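Probable TonB-dependent siderophore receptor PiuA (Acinetobacter baumannii, PDB 5FP1) probably takes up iron by binding iron-chelating siderophores, possibly including ferric enterobactin, as a TonB-dependent receptor of the outer membrane. Local coordinates at residues A[207-212]-A[217-222]. Numbering follows the deposited sequence.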
ATOM      1  N   ILE A 207       0.639   7.963 -25.066  1.00 22.10           N
ATOM      2  CA  ILE A 207       0.649   9.054 -26.030  1.00 23.08           C
ATOM      3  C   ILE A 207      -0.451  10.028 -25.718  1.00 21.67           C
ATOM      4  O   ILE A 207      -1.531   9.635 -25.292  1.00 24.78           O
ATOM      5  CB  ILE A 207       0.549   8.498 -27.477  1.00 23.15           C
ATOM      6  CG1 ILE A 207       0.620   9.639 -28.511  1.00 32.29           C
ATOM      7  CG2 ILE A 207      -0.698   7.673 -27.681  1.00 25.30           C
ATOM      8  CD1 ILE A 207       0.752   9.100 -29.925  1.00 34.22           C
ATOM      9  N   THR A 208      -0.138  11.308 -25.853  1.00 23.49           N
ATOM     10  CA  THR A 208      -1.092  12.371 -25.550  1.00 23.70           C
ATOM     11  C   THR A 208      -1.239  13.316 -26.765  1.00 31.40           C
ATOM     12  O   THR A 208      -0.291  13.497 -27.536  1.00 26.95           O
ATOM     13  CB  THR A 208      -0.702  13.120 -24.257  1.00 23.36           C
ATOM     14  OG1 THR A 208      -1.809  13.889 -23.773  1.00 28.27           O
ATOM     15  CG2 THR A 208       0.478  14.019 -24.440  1.00 29.40           C
ATOM     16  N   PHE A 209      -2.452  13.842 -26.931  1.00 28.56           N
ATOM     17  CA  PHE A 209      -2.850  14.659 -28.074  1.00 31.69           C
ATOM     18  C   PHE A 209      -3.479  15.956 -27.557  1.00 38.53           C
ATOM     19  O   PHE A 209      -4.165  15.943 -26.524  1.00 28.30           O
ATOM     20  CB  PHE A 209      -3.889  13.932 -28.901  1.00 27.67           C
ATOM     21  CG  PHE A 209      -3.478  12.556 -29.359  1.00 34.21           C
ATOM     22  CD1 PHE A 209      -3.706  11.443 -28.562  1.00 33.83           C
ATOM     23  CD2 PHE A 209      -2.910  12.368 -30.614  1.00 31.28           C
ATOM     24  CE1 PHE A 209      -3.353  10.181 -28.988  1.00 33.71           C
ATOM     25  CE2 PHE A 209      -2.555  11.105 -31.053  1.00 34.92           C
ATOM     26  CZ  PHE A 209      -2.781  10.007 -30.242  1.00 34.14           C
ATOM     27  N   GLY A 210      -3.267  17.067 -28.267  1.00 31.39           N
ATOM     28  CA  GLY A 210      -3.943  18.332 -27.909  1.00 29.01           C
ATOM     29  C   GLY A 210      -3.248  19.110 -26.812  1.00 27.40           C
ATOM     30  O   GLY A 210      -3.848  19.981 -26.161  1.00 31.98           O
ATOM     31  N   LEU A 211      -1.969  18.829 -26.616  1.00 29.00           N
ATOM     32  CA  LEU A 211      -1.198  19.573 -25.654  1.00 33.76           C
ATOM     33  C   LEU A 211      -1.409  21.060 -25.873  1.00 44.01           C
ATOM     34  O   LEU A 211      -1.415  21.525 -27.014  1.00 36.49           O
ATOM     35  CB  LEU A 211       0.281  19.248 -25.772  1.00 38.48           C
ATOM     36  CG  LEU A 211       0.739  17.921 -25.184  1.00 43.64           C
ATOM     37  CD1 LEU A 211       2.150  17.608 -25.679  1.00 39.39           C
ATOM     38  CD2 LEU A 211       0.675  17.962 -23.660  1.00 40.09           C
ATOM     39  N   ASP A 212      -1.587  21.790 -24.773  1.00 40.78           N
ATOM     40  CA  ASP A 212      -1.738  23.250 -24.801  1.00 46.98           C
ATOM     41  C   ASP A 212      -2.953  23.716 -25.581  1.00 39.38           C
ATOM     42  O   ASP A 212      -2.985  24.843 -26.044  1.00 49.01           O
ATOM     43  CB  ASP A 212      -0.483  23.913 -25.371  1.00 52.69           C
ATOM     44  CG  ASP A 212       0.714  23.767 -24.459  1.00 58.97           C
ATOM     45  OD1 ASP A 212       0.519  23.727 -23.227  1.00 63.40           O
ATOM     46  OD2 ASP A 212       1.850  23.689 -24.973  1.00 71.61           O
ATOM     47  N   ALA A 217      -6.487  14.337 -25.230  1.00 26.74           N
ATOM     48  CA  ALA A 217      -6.738  12.911 -25.104  1.00 25.26           C
ATOM     49  C   ALA A 217      -5.415  12.262 -24.751  1.00 30.40           C
ATOM     50  O   ALA A 217      -4.367  12.657 -25.281  1.00 27.38           O
ATOM     51  CB  ALA A 217      -7.309  12.334 -26.372  1.00 31.42           C
ATOM     52  N   THR A 218      -5.458  11.293 -23.829  1.00 25.08           N
ATOM     53  CA  THR A 218      -4.251  10.568 -23.403  1.00 25.21           C
ATOM     54  C   THR A 218      -4.587   9.076 -23.375  1.00 27.03           C
ATOM     55  O   THR A 218      -5.608   8.685 -22.801  1.00 29.09           O
ATOM     56  CB  THR A 218      -3.748  11.075 -22.048  1.00 29.40           C
ATOM     57  OG1 THR A 218      -3.486  12.479 -22.124  1.00 28.11           O
ATOM     58  CG2 THR A 218      -2.446  10.385 -21.609  1.00 27.94           C
ATOM     59  N   LEU A 219      -3.787   8.283 -24.100  1.00 25.18           N
ATOM     60  CA  LEU A 219      -3.894   6.825 -24.144  1.00 24.62           C
ATOM     61  C   LEU A 219      -2.660   6.266 -23.432  1.00 23.56           C
ATOM     62  O   LEU A 219      -1.520   6.640 -23.733  1.00 24.96           O
ATOM     63  CB  LEU A 219      -3.880   6.294 -25.580  1.00 27.94           C
ATOM     64  CG  LEU A 219      -4.889   6.883 -26.552  1.00 36.13           C
ATOM     65  CD1 LEU A 219      -4.679   6.301 -27.939  1.00 45.73           C
ATOM     66  CD2 LEU A 219      -6.294   6.599 -26.079  1.00 40.99           C
ATOM     67  N   SER A 220      -2.860   5.367 -22.477  1.00 24.68           N
ATOM     68  CA  SER A 220      -1.704   4.836 -21.778  1.00 22.07           C
ATOM     69  C   SER A 220      -1.875   3.355 -21.458  1.00 20.51           C
ATOM     70  O   SER A 220      -2.994   2.833 -21.431  1.00 20.93           O
ATOM     71  CB  SER A 220      -1.412   5.663 -20.527  1.00 28.89           C
ATOM     72  OG  SER A 220      -2.394   5.436 -19.582  1.00 34.75           O
ATOM     73  N   TYR A 221      -0.744   2.685 -21.290  1.00 20.89           N
ATOM     74  CA  TYR A 221      -0.719   1.275 -21.012  1.00 19.55           C
ATOM     75  C   TYR A 221       0.392   1.042 -20.024  1.00 20.21           C
ATOM     76  O   TYR A 221       1.429   1.719 -20.065  1.00 20.02           O
ATOM     77  CB  TYR A 221      -0.455   0.500 -22.306  1.00 21.14           C
ATOM     78  CG  TYR A 221      -0.226  -0.980 -22.147  1.00 20.79           C
ATOM     79  CD1 TYR A 221      -1.254  -1.827 -21.697  1.00 21.17           C
ATOM     80  CD2 TYR A 221       0.997  -1.565 -22.481  1.00 22.68           C
ATOM     81  CE1 TYR A 221      -1.050  -3.191 -21.570  1.00 22.48           C
ATOM     82  CE2 TYR A 221       1.198  -2.932 -22.347  1.00 20.90           C
ATOM     83  CZ  TYR A 221       0.181  -3.736 -21.880  1.00 20.83           C
ATOM     84  OH  TYR A 221       0.366  -5.105 -21.769  1.00 23.05           O
ATOM     85  N   TYR A 222       0.168   0.075 -19.133  1.00 19.86           N
ATOM     86  CA  TYR A 222       1.123  -0.303 -18.127  1.00 18.86           C
ATOM     87  C   TYR A 222       1.151  -1.821 -18.067  1.00 17.07           C
ATOM     88  O   TYR A 222       0.106  -2.472 -18.070  1.00 18.72           O
ATOM     89  CB  TYR A 222       0.722   0.258 -16.754  1.00 20.42           C
ATOM     90  CG  TYR A 222       1.690  -0.108 -15.640  1.00 17.85           C
ATOM     91  CD1 TYR A 222       2.880   0.569 -15.487  1.00 18.96           C
ATOM     92  CD2 TYR A 222       1.411  -1.144 -14.748  1.00 18.02           C
ATOM     93  CE1 TYR A 222       3.776   0.241 -14.486  1.00 17.77           C
ATOM     94  CE2 TYR A 222       2.301  -1.478 -13.745  1.00 17.90           C
ATOM     95  CZ  TYR A 222       3.482  -0.783 -13.608  1.00 18.02           C
ATOM     96  OH  TYR A 222       4.381  -1.089 -12.592  1.00 19.43           O
TER
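I207 and L219 face each other as a hydrogen-bonded antiparallel pair: I207 N reaches L219 O and L219 N returns to I207 O, each over 2.9 Å and nearly straight at the hydrogen. F209 and A217 form the next such pair. Here F209 N gives the shorter bond, 2.8 Å to A217 O. The return bond from A217 N to F209 O measures 3.1 Å, its donor tilted out of the carbonyl plane, so the pairing is less regular at the end nearer the turn.

Between them T208 and T218 make the non-hydrogen-bonded pair; their side chains leave the same face and run alongside each other. OG1 of T208 and OG1 of T218 are hydrogen-bonded at 2.7 Å. The torsions bring them together from different rotamers: in T208 the hydroxyl stands anti to the backbone N (chi1 -164°), in T218 anti to the carbonyl carbon (chi1 -57°).

On the other face F209 bridges two positions of the opposite strand. Its CD1 lies 4.3 Å from A217 CB, while CE1 meets L219 CD1 at 4.2 Å, that methyl arriving at the ring edge near its plane. Beside this, the CG2 branch of I207 packs on L219 CB.

The axes of 207-209 and 217-222 run nearly antiparallel, at 171°, as in the two arms of a hairpin; the pair lies beside the turn of the hairpin 197-209/215-226 in the transmembrane beta-barrel of a TonB-dependent receptor. Backbone bonds carry the pairing outward from T208 to A177 and from T218 to K275. V143 touches T218 on the threonine face; on the apolar face A217 and L219 continue onto L276 and I274 of strand 264-279.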